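Local coordinates for putative oxidoreductase (Mycobacterium avium, PDB 3QHA), which is a putative oxidoreductase of the 3-hydroxyisobutyrate dehydrogenase family that probably uses a nicotinamide cofactor to oxidise a small hydroxy acid or a related alcohol, at residues D109-A112 / V113-R117; L212-V215 / V216-T219; L244-P247 / F248-T251. All blocks are in the same frame, centred on the assembly; numbering follows the deposited sequence.

Interaction 1: residues D109-A112 / V113-R117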
ATOM      1  N   ASP B 109       5.402  12.943 -21.030  1.00 37.02           N
ATOM      2  CA  ASP B 109       6.780  12.445 -21.190  1.00 37.09           C
ATOM      3  C   ASP B 109       7.501  13.054 -22.405  1.00 37.79           C
ATOM      4  O   ASP B 109       8.727  13.173 -22.395  1.00 37.65           O
ATOM      5  CB  ASP B 109       6.860  10.905 -21.184  1.00 37.31           C
ATOM      6  CG  ASP B 109       6.271  10.266 -22.431  1.00 38.87           C
ATOM      7  OD1 ASP B 109       6.890   9.312 -22.951  1.00 40.04           O
ATOM      8  OD2 ASP B 109       5.192  10.702 -22.883  1.00 40.22           O
ATOM      9  N   THR B 110       6.751  13.464 -23.427  1.00 38.79           N
ATOM     10  CA  THR B 110       7.346  14.148 -24.579  1.00 39.57           C
ATOM     11  C   THR B 110       7.759  15.594 -24.271  1.00 39.19           C
ATOM     12  O   THR B 110       8.622  16.143 -24.951  1.00 39.49           O
ATOM     13  CB  THR B 110       6.419  14.120 -25.815  1.00 40.92           C
ATOM     14  OG1 THR B 110       5.060  14.309 -25.407  1.00 41.31           O
ATOM     15  CG2 THR B 110       6.544  12.788 -26.548  1.00 41.56           C
ATOM     16  N   THR B 111       7.157  16.204 -23.249  1.00 38.53           N
ATOM     17  CA  THR B 111       7.503  17.576 -22.862  1.00 38.21           C
ATOM     18  C   THR B 111       8.963  17.690 -22.431  1.00 37.78           C
ATOM     19  O   THR B 111       9.655  18.632 -22.817  1.00 37.91           O
ATOM     20  CB  THR B 111       6.599  18.097 -21.722  1.00 37.60           C
ATOM     21  OG1 THR B 111       5.264  18.263 -22.211  1.00 38.11           O
ATOM     22  CG2 THR B 111       7.103  19.431 -21.189  1.00 36.98           C
ATOM     23  N   ALA B 112       9.422  16.726 -21.638  1.00 37.35           N
ATOM     24  CA  ALA B 112      10.801  16.720 -21.145  1.00 37.15           C
ATOM     25  C   ALA B 112      11.797  16.603 -22.293  1.00 38.10           C
ATOM     26  O   ALA B 112      12.795  17.322 -22.332  1.00 38.16           O
ATOM     27  CB  ALA B 112      11.008  15.584 -20.146  1.00 36.39           C
ATOM     28  N   VAL B 113      11.514  15.693 -23.221  1.00 39.24           N
ATOM     29  CA  VAL B 113      12.342  15.499 -24.412  1.00 40.48           C
ATOM     30  C   VAL B 113      12.408  16.769 -25.265  1.00 41.63           C
ATOM     31  O   VAL B 113      13.487  17.166 -25.710  1.00 42.18           O
ATOM     32  CB  VAL B 113      11.815  14.330 -25.280  1.00 41.20           C
ATOM     33  CG1 VAL B 113      12.614  14.212 -26.573  1.00 42.42           C
ATOM     34  CG2 VAL B 113      11.865  13.019 -24.504  1.00 40.64           C
ATOM     35  N   GLU B 114      11.254  17.397 -25.487  1.00 42.30           N
ATOM     36  CA  GLU B 114      11.168  18.609 -26.312  1.00 43.58           C
ATOM     37  C   GLU B 114      12.015  19.753 -25.772  1.00 43.44           C
ATOM     38  O   GLU B 114      12.806  20.347 -26.508  1.00 44.19           O
ATOM     39  CB  GLU B 114       9.721  19.089 -26.424  1.00 43.98           C
ATOM     40  CG  GLU B 114       8.888  18.331 -27.431  1.00 45.34           C
ATOM     41  CD  GLU B 114       7.508  18.937 -27.602  1.00 46.58           C
ATOM     42  OE1 GLU B 114       6.511  18.212 -27.392  1.00 46.82           O
ATOM     43  OE2 GLU B 114       7.420  20.140 -27.935  1.00 47.40           O
ATOM     44  N   LEU B 115      11.831  20.068 -24.494  1.00 42.65           N
ATOM     45  CA  LEU B 115      12.566  21.159 -23.862  1.00 42.56           C
ATOM     46  C   LEU B 115      14.066  20.855 -23.841  1.00 42.89           C
ATOM     47  O   LEU B 115      14.885  21.760 -23.993  1.00 43.14           O
ATOM     48  CB  LEU B 115      12.039  21.428 -22.449  1.00 41.48           C
ATOM     49  CG  LEU B 115      10.586  21.917 -22.360  1.00 41.47           C
ATOM     50  CD1 LEU B 115      10.110  21.932 -20.916  1.00 40.19           C
ATOM     51  CD2 LEU B 115      10.428  23.298 -22.991  1.00 42.01           C
ATOM     52  N   ALA B 116      14.419  19.582 -23.673  1.00 43.08           N
ATOM     53  CA  ALA B 116      15.818  19.155 -23.747  1.00 43.68           C
ATOM     54  C   ALA B 116      16.420  19.481 -25.115  1.00 45.39           C
ATOM     55  O   ALA B 116      17.523  20.022 -25.197  1.00 45.82           O
ATOM     56  CB  ALA B 116      15.939  17.666 -23.456  1.00 43.22           C
ATOM     57  N   ARG B 117      15.685  19.158 -26.177  1.00 46.72           N
ATOM     58  CA  ARG B 117      16.111  19.466 -27.545  1.00 48.54           C
ATOM     59  C   ARG B 117      16.099  20.971 -27.815  1.00 49.52           C
ATOM     60  O   ARG B 117      17.018  21.497 -28.446  1.00 50.48           O
ATOM     61  CB  ARG B 117      15.219  18.746 -28.562  1.00 49.36           C
TER
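Thr111 and Leu115 meet one turn apart on helix 109-119, the crossover helix of a beta-alpha-beta unit in the Rossmann-type domain, between strands 100-103 and 125-132. The two side chains run side by side and point the same way, and methyl CG2 of Thr111 touches CD1 of Leu115 at 3.9 Å. Thr111 can offer a methyl here because its first torsion (chi1 -68°) puts OG1 beside the backbone N and sends CG2 to the position opposite that nitrogen. The backbone beneath them is a regular alpha-helix: Leu115 N donates to Thr111 O at 3.1 Å, and Glu114 N and Ala116 N make the matching bonds to Thr110 O and Ala112 O. On the outer surface of the helix, CG of Glu114 passes 3.3 Å from Thr110 O before the extended chain carries the carboxylate onward to a long, weak ion pair with Arg85. CG2 of Val113 sits 3.8 Å from Asp109 O. On the side that meets the sheet, Leu115 packs on Ile126 and Ala112 on Asp128, both of strand 125-132. Beyond this first shell, OG1 of Thr111 hydrogen-bonds to OG of Ser108, just before the helix, and to OD1 of Asp81 at the start of helix 81-92.

Interaction 2: residues L212-V215 / V216-T219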
ATOM      1  N   LEU B 212     -11.816  -0.638   9.434  1.00 21.98           N
ATOM      2  CA  LEU B 212     -11.239  -1.225   8.220  1.00 21.65           C
ATOM      3  C   LEU B 212     -10.008  -0.444   7.770  1.00 21.57           C
ATOM      4  O   LEU B 212      -8.991  -1.035   7.409  1.00 21.26           O
ATOM      5  CB  LEU B 212     -12.267  -1.275   7.082  1.00 21.54           C
ATOM      6  CG  LEU B 212     -11.737  -1.746   5.717  1.00 21.00           C
ATOM      7  CD1 LEU B 212     -11.156  -3.153   5.811  1.00 20.02           C
ATOM      8  CD2 LEU B 212     -12.821  -1.673   4.648  1.00 20.18           C
ATOM      9  N   GLY B 213     -10.112   0.883   7.791  1.00 21.80           N
ATOM     10  CA  GLY B 213      -8.996   1.751   7.437  1.00 21.74           C
ATOM     11  C   GLY B 213      -7.817   1.583   8.376  1.00 21.94           C
ATOM     12  O   GLY B 213      -6.675   1.500   7.928  1.00 21.92           O
ATOM     13  N   ARG B 214      -8.089   1.517   9.678  1.00 22.32           N
ATOM     14  CA  ARG B 214      -7.020   1.321  10.661  1.00 22.62           C
ATOM     15  C   ARG B 214      -6.276   0.005  10.411  1.00 22.31           C
ATOM     16  O   ARG B 214      -5.050  -0.026  10.473  1.00 22.37           O
ATOM     17  CB  ARG B 214      -7.547   1.405  12.106  1.00 22.95           C
ATOM     18  CG  ARG B 214      -7.726   2.850  12.600  1.00 24.21           C
ATOM     19  CD  ARG B 214      -8.009   2.966  14.107  1.00 25.41           C
ATOM     20  NE  ARG B 214      -9.020   2.020  14.589  1.00 26.94           N
ATOM     21  CZ  ARG B 214     -10.338   2.237  14.619  1.00 27.81           C
ATOM     22  NH1 ARG B 214     -10.863   3.378  14.179  1.00 28.01           N
ATOM     23  NH2 ARG B 214     -11.147   1.292  15.091  1.00 28.19           N
ATOM     24  N   VAL B 215      -7.010  -1.062  10.097  1.00 22.16           N
ATOM     25  CA  VAL B 215      -6.387  -2.357   9.807  1.00 22.01           C
ATOM     26  C   VAL B 215      -5.528  -2.282   8.547  1.00 21.78           C
ATOM     27  O   VAL B 215      -4.394  -2.762   8.539  1.00 21.73           O
ATOM     28  CB  VAL B 215      -7.434  -3.482   9.654  1.00 22.15           C
ATOM     29  CG1 VAL B 215      -6.773  -4.781   9.192  1.00 21.83           C
ATOM     30  CG2 VAL B 215      -8.172  -3.697  10.968  1.00 22.21           C
ATOM     31  N   VAL B 216      -6.065  -1.665   7.496  1.00 21.62           N
ATOM     32  CA  VAL B 216      -5.348  -1.528   6.229  1.00 21.31           C
ATOM     33  C   VAL B 216      -4.013  -0.813   6.425  1.00 21.40           C
ATOM     34  O   VAL B 216      -2.966  -1.328   6.031  1.00 21.29           O
ATOM     35  CB  VAL B 216      -6.190  -0.764   5.178  1.00 21.32           C
ATOM     36  CG1 VAL B 216      -5.346  -0.419   3.947  1.00 20.65           C
ATOM     37  CG2 VAL B 216      -7.413  -1.586   4.779  1.00 21.02           C
ATOM     38  N   ARG B 217      -4.058   0.364   7.046  1.00 21.43           N
ATOM     39  CA  ARG B 217      -2.858   1.172   7.240  1.00 21.41           C
ATOM     40  C   ARG B 217      -1.849   0.485   8.157  1.00 21.62           C
ATOM     41  O   ARG B 217      -0.648   0.524   7.898  1.00 21.35           O
ATOM     42  CB  ARG B 217      -3.223   2.555   7.782  1.00 21.42           C
ATOM     43  CG  ARG B 217      -4.001   3.406   6.787  1.00 21.41           C
ATOM     44  CD  ARG B 217      -4.221   4.818   7.301  1.00 21.43           C
ATOM     45  NE  ARG B 217      -5.231   4.872   8.358  1.00 21.91           N
ATOM     46  CZ  ARG B 217      -6.550   4.919   8.162  1.00 22.07           C
ATOM     47  NH1 ARG B 217      -7.064   4.910   6.933  1.00 21.99           N
ATOM     48  NH2 ARG B 217      -7.368   4.973   9.210  1.00 21.97           N
ATOM     49  N   HIS B 218      -2.333  -0.159   9.216  1.00 21.98           N
ATOM     50  CA  HIS B 218      -1.437  -0.844  10.140  1.00 22.27           C
ATOM     51  C   HIS B 218      -0.709  -1.993   9.457  1.00 22.41           C
ATOM     52  O   HIS B 218       0.510  -2.122   9.580  1.00 22.24           O
ATOM     53  CB  HIS B 218      -2.183  -1.381  11.358  1.00 22.47           C
ATOM     54  CG  HIS B 218      -1.315  -2.186  12.271  1.00 22.75           C
ATOM     55  ND1 HIS B 218      -0.415  -1.607  13.139  1.00 22.57           N
ATOM     56  CD2 HIS B 218      -1.179  -3.524  12.425  1.00 23.09           C
ATOM     57  CE1 HIS B 218       0.224  -2.553  13.803  1.00 23.03           C
ATOM     58  NE2 HIS B 218      -0.225  -3.726  13.392  1.00 23.38           N
ATOM     59  N   THR B 219      -1.461  -2.822   8.740  1.00 22.58           N
ATOM     60  CA  THR B 219      -0.902  -4.021   8.129  1.00 22.78           C
ATOM     61  C   THR B 219       0.001  -3.693   6.938  1.00 23.04           C
ATOM     62  O   THR B 219       0.990  -4.390   6.698  1.00 23.11           O
ATOM     63  CB  THR B 219      -2.012  -5.011   7.729  1.00 22.87           C
ATOM     64  OG1 THR B 219      -2.995  -4.351   6.917  1.00 22.40           O
ATOM     65  CG2 THR B 219      -2.688  -5.557   8.982  1.00 22.82           C
TER
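Val216, Val215 and Arg217 carry most of this contact, each packed back on the preceding turn of helix 209-223. Val216 sends CG2 down beside its own backbone N, where the methyl lies 3.1 Å from Leu212 O and reaches CD1 of Leu212 at 4.2 Å, the two side chains crossing at a slant. The carbonyl of Val215 takes two bonds. Both donors belong to Thr219: the amide N at 2.9 Å and the hydroxyl OG1 at 2.7 Å from Val215 O, arriving from opposite faces of the carbonyl plane. The hydroxyl can do this because a chi1 of 53° sets OG1 between the backbone N and the carbonyl carbon, which turns it back over the helix, and OG1 has a second partner in Arg184 NH2 of the second subunit. CG2 of the same threonine comes within 4.2 Å of CG1 of Val215.

Arg217 folds back in another way. Bent at chi3 (-74°), its chain lays the guanidinium flat over the backbone of the turn before, with Gly213 O 3.4 Å above the plane and over its centre. Gly213, lacking a side chain, leaves room for this close approach. The guanidinium of Arg214 is turned 68° from that of Arg217, and Arg214 NH1 and Arg217 NH2 stay 6.3 Å apart.

The helix lies in the C-terminal, largely helical domain, directly after the long helix 176-204, and this part of it is covered by the second subunit. There Arg217 NH1 hydrogen-bonds to the carbonyls of Gly227 and Met230 of the second subunit, while His218 NE2 reaches Glu142 O of the second subunit, just before its strand 143-148.

Interaction 3: residues L244-P247 / F248-T251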
ATOM      1  N   LEU B 244      11.373 -17.192  -6.126  1.00 25.32           N
ATOM      2  CA  LEU B 244      10.050 -16.619  -5.895  1.00 25.31           C
ATOM      3  C   LEU B 244       8.893 -17.552  -6.273  1.00 25.77           C
ATOM      4  O   LEU B 244       7.739 -17.214  -6.022  1.00 25.75           O
ATOM      5  CB  LEU B 244       9.903 -15.294  -6.652  1.00 24.95           C
ATOM      6  CG  LEU B 244      10.836 -14.155  -6.235  1.00 24.69           C
ATOM      7  CD1 LEU B 244      10.649 -12.948  -7.146  1.00 24.46           C
ATOM      8  CD2 LEU B 244      10.602 -13.772  -4.786  1.00 24.73           C
ATOM      9  N   TYR B 245       9.181 -18.720  -6.846  1.00 26.47           N
ATOM     10  CA  TYR B 245       8.121 -19.585  -7.380  1.00 27.03           C
ATOM     11  C   TYR B 245       7.139 -20.077  -6.319  1.00 27.30           C
ATOM     12  O   TYR B 245       5.936 -19.855  -6.448  1.00 27.15           O
ATOM     13  CB  TYR B 245       8.715 -20.776  -8.135  1.00 27.57           C
ATOM     14  CG  TYR B 245       7.686 -21.704  -8.765  1.00 28.12           C
ATOM     15  CD1 TYR B 245       7.154 -21.439 -10.024  1.00 28.55           C
ATOM     16  CD2 TYR B 245       7.268 -22.860  -8.106  1.00 28.82           C
ATOM     17  CE1 TYR B 245       6.221 -22.296 -10.607  1.00 28.91           C
ATOM     18  CE2 TYR B 245       6.337 -23.720  -8.680  1.00 29.10           C
ATOM     19  CZ  TYR B 245       5.817 -23.432  -9.929  1.00 29.34           C
ATOM     20  OH  TYR B 245       4.897 -24.284 -10.498  1.00 30.32           O
ATOM     21  N   GLN B 246       7.636 -20.748  -5.282  1.00 27.86           N
ATOM     22  CA  GLN B 246       6.740 -21.290  -4.250  1.00 28.26           C
ATOM     23  C   GLN B 246       6.026 -20.187  -3.460  1.00 27.86           C
ATOM     24  O   GLN B 246       4.841 -20.320  -3.170  1.00 28.01           O
ATOM     25  CB  GLN B 246       7.469 -22.259  -3.305  1.00 28.65           C
ATOM     26  CG  GLN B 246       7.763 -23.633  -3.916  1.00 29.68           C
ATOM     27  CD  GLN B 246       6.509 -24.421  -4.295  1.00 30.83           C
ATOM     28  OE1 GLN B 246       5.440 -24.246  -3.706  1.00 31.37           O
ATOM     29  NE2 GLN B 246       6.647 -25.305  -5.281  1.00 31.30           N
ATOM     30  N   PRO B 247       6.735 -19.098  -3.111  1.00 27.71           N
ATOM     31  CA  PRO B 247       6.043 -17.979  -2.465  1.00 27.41           C
ATOM     32  C   PRO B 247       4.933 -17.350  -3.315  1.00 27.24           C
ATOM     33  O   PRO B 247       3.854 -17.072  -2.793  1.00 27.19           O
ATOM     34  CB  PRO B 247       7.164 -16.970  -2.214  1.00 27.20           C
ATOM     35  CG  PRO B 247       8.384 -17.797  -2.102  1.00 27.65           C
ATOM     36  CD  PRO B 247       8.199 -18.937  -3.052  1.00 27.76           C
ATOM     37  N   PHE B 248       5.190 -17.134  -4.604  1.00 27.14           N
ATOM     38  CA  PHE B 248       4.182 -16.531  -5.487  1.00 27.01           C
ATOM     39  C   PHE B 248       3.020 -17.479  -5.772  1.00 27.43           C
ATOM     40  O   PHE B 248       1.870 -17.046  -5.886  1.00 27.28           O
ATOM     41  CB  PHE B 248       4.820 -16.033  -6.791  1.00 26.94           C
ATOM     42  CG  PHE B 248       5.313 -14.609  -6.716  1.00 26.31           C
ATOM     43  CD1 PHE B 248       5.960 -14.137  -5.580  1.00 26.00           C
ATOM     44  CD2 PHE B 248       5.116 -13.738  -7.780  1.00 26.30           C
ATOM     45  CE1 PHE B 248       6.403 -12.821  -5.508  1.00 25.96           C
ATOM     46  CE2 PHE B 248       5.559 -12.419  -7.719  1.00 25.65           C
ATOM     47  CZ  PHE B 248       6.202 -11.962  -6.583  1.00 25.75           C
ATOM     48  N   LEU B 249       3.324 -18.770  -5.871  1.00 27.93           N
ATOM     49  CA  LEU B 249       2.298 -19.789  -6.039  1.00 28.36           C
ATOM     50  C   LEU B 249       1.372 -19.797  -4.823  1.00 28.32           C
ATOM     51  O   LEU B 249       0.151 -19.824  -4.966  1.00 28.35           O
ATOM     52  CB  LEU B 249       2.947 -21.164  -6.231  1.00 28.86           C
ATOM     53  CG  LEU B 249       2.081 -22.231  -6.892  1.00 29.46           C
ATOM     54  CD1 LEU B 249       1.724 -21.811  -8.309  1.00 29.72           C
ATOM     55  CD2 LEU B 249       2.807 -23.570  -6.888  1.00 29.92           C
ATOM     56  N   HIS B 250       1.966 -19.761  -3.634  1.00 28.32           N
ATOM     57  CA  HIS B 250       1.224 -19.632  -2.372  1.00 28.38           C
ATOM     58  C   HIS B 250       0.365 -18.356  -2.373  1.00 27.81           C
ATOM     59  O   HIS B 250      -0.805 -18.392  -1.993  1.00 27.77           O
ATOM     60  CB  HIS B 250       2.219 -19.656  -1.196  1.00 28.48           C
ATOM     61  CG  HIS B 250       1.594 -19.527   0.160  1.00 29.01           C
ATOM     62  ND1 HIS B 250       0.762 -20.486   0.699  1.00 30.30           N
ATOM     63  CD2 HIS B 250       1.725 -18.569   1.109  1.00 29.51           C
ATOM     64  CE1 HIS B 250       0.388 -20.112   1.911  1.00 30.30           C
ATOM     65  NE2 HIS B 250       0.959 -18.952   2.184  1.00 30.03           N
ATOM     66  N   THR B 251       0.940 -17.244  -2.828  1.00 27.35           N
ATOM     67  CA  THR B 251       0.203 -15.980  -2.955  1.00 26.91           C
ATOM     68  C   THR B 251      -0.954 -16.064  -3.965  1.00 26.79           C
ATOM     69  O   THR B 251      -2.025 -15.495  -3.736  1.00 26.68           O
ATOM     70  CB  THR B 251       1.148 -14.815  -3.333  1.00 26.74           C
ATOM     71  OG1 THR B 251       2.088 -14.600  -2.271  1.00 26.69           O
ATOM     72  CG2 THR B 251       0.365 -13.525  -3.580  1.00 26.32           C
TER
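Tyr245 and Leu249 lie alongside each other and point the same way, with CE2 of the tyrosine ring 4.0 Å from CD2 of the leucine. That methyl approaches the ring obliquely. In both residues CG stands opposite the backbone N (chi1 -178° for Tyr245, -159° for Leu249), which, with the four-residue spacing, lets the two run alongside. Gln246 joins them from the neighbouring position: its chain is bent at chi2, so its amide folds over, OE1 coming to 4.2 Å from the same CD2 of Leu249 while NE2 lies in the plane of the Tyr245 ring, at its edge.

These residues lie near the start of helix 245-268, a long helix of the largely helical C-terminal domain that, as in relatives, probably contributes to pairing the subunits. Leu244 is held by Asn242, whose OD1 accepts from its amide N. Its carbonyl O in turn receives Phe248 N at 2.9 Å.

Phe248 is buried and its side chain packs on Ile229, Leu238 and Leu287. CB of Leu244 meets its CD1 at 4.2 Å, and Leu244 O sits obliquely to the ring. Pro247, with no amide hydrogen to give, is accommodated near the helix start; its carbonyl O takes Thr251 N at 2.9 Å, and Thr251 itself packs on Phe189 of the second subunit.

How the interactions relate
All three contacts are local, between successive turns of one helix, yet they belong to different parts of the fold. Interaction 1 sits in the Rossmann-type domain, partly buried against the sheet; the polar partners of Thr111, Asp109 and Glu114 belong to its own chain, the ion pairs being weak. Interactions 2 and 3 both lie in the C-terminal domain, on consecutive helices, their centres about 24 Å apart. Interaction 2 is the buried one, covered by the second subunit, which supplies most of the polar partners of its side chains. Interaction 3 is a surface contact with a single buried phenylalanine and mainly apolar and aromatic packing. Centres of interactions 1 and 2 are about 41 Å apart, on opposite sides of the chain's centre.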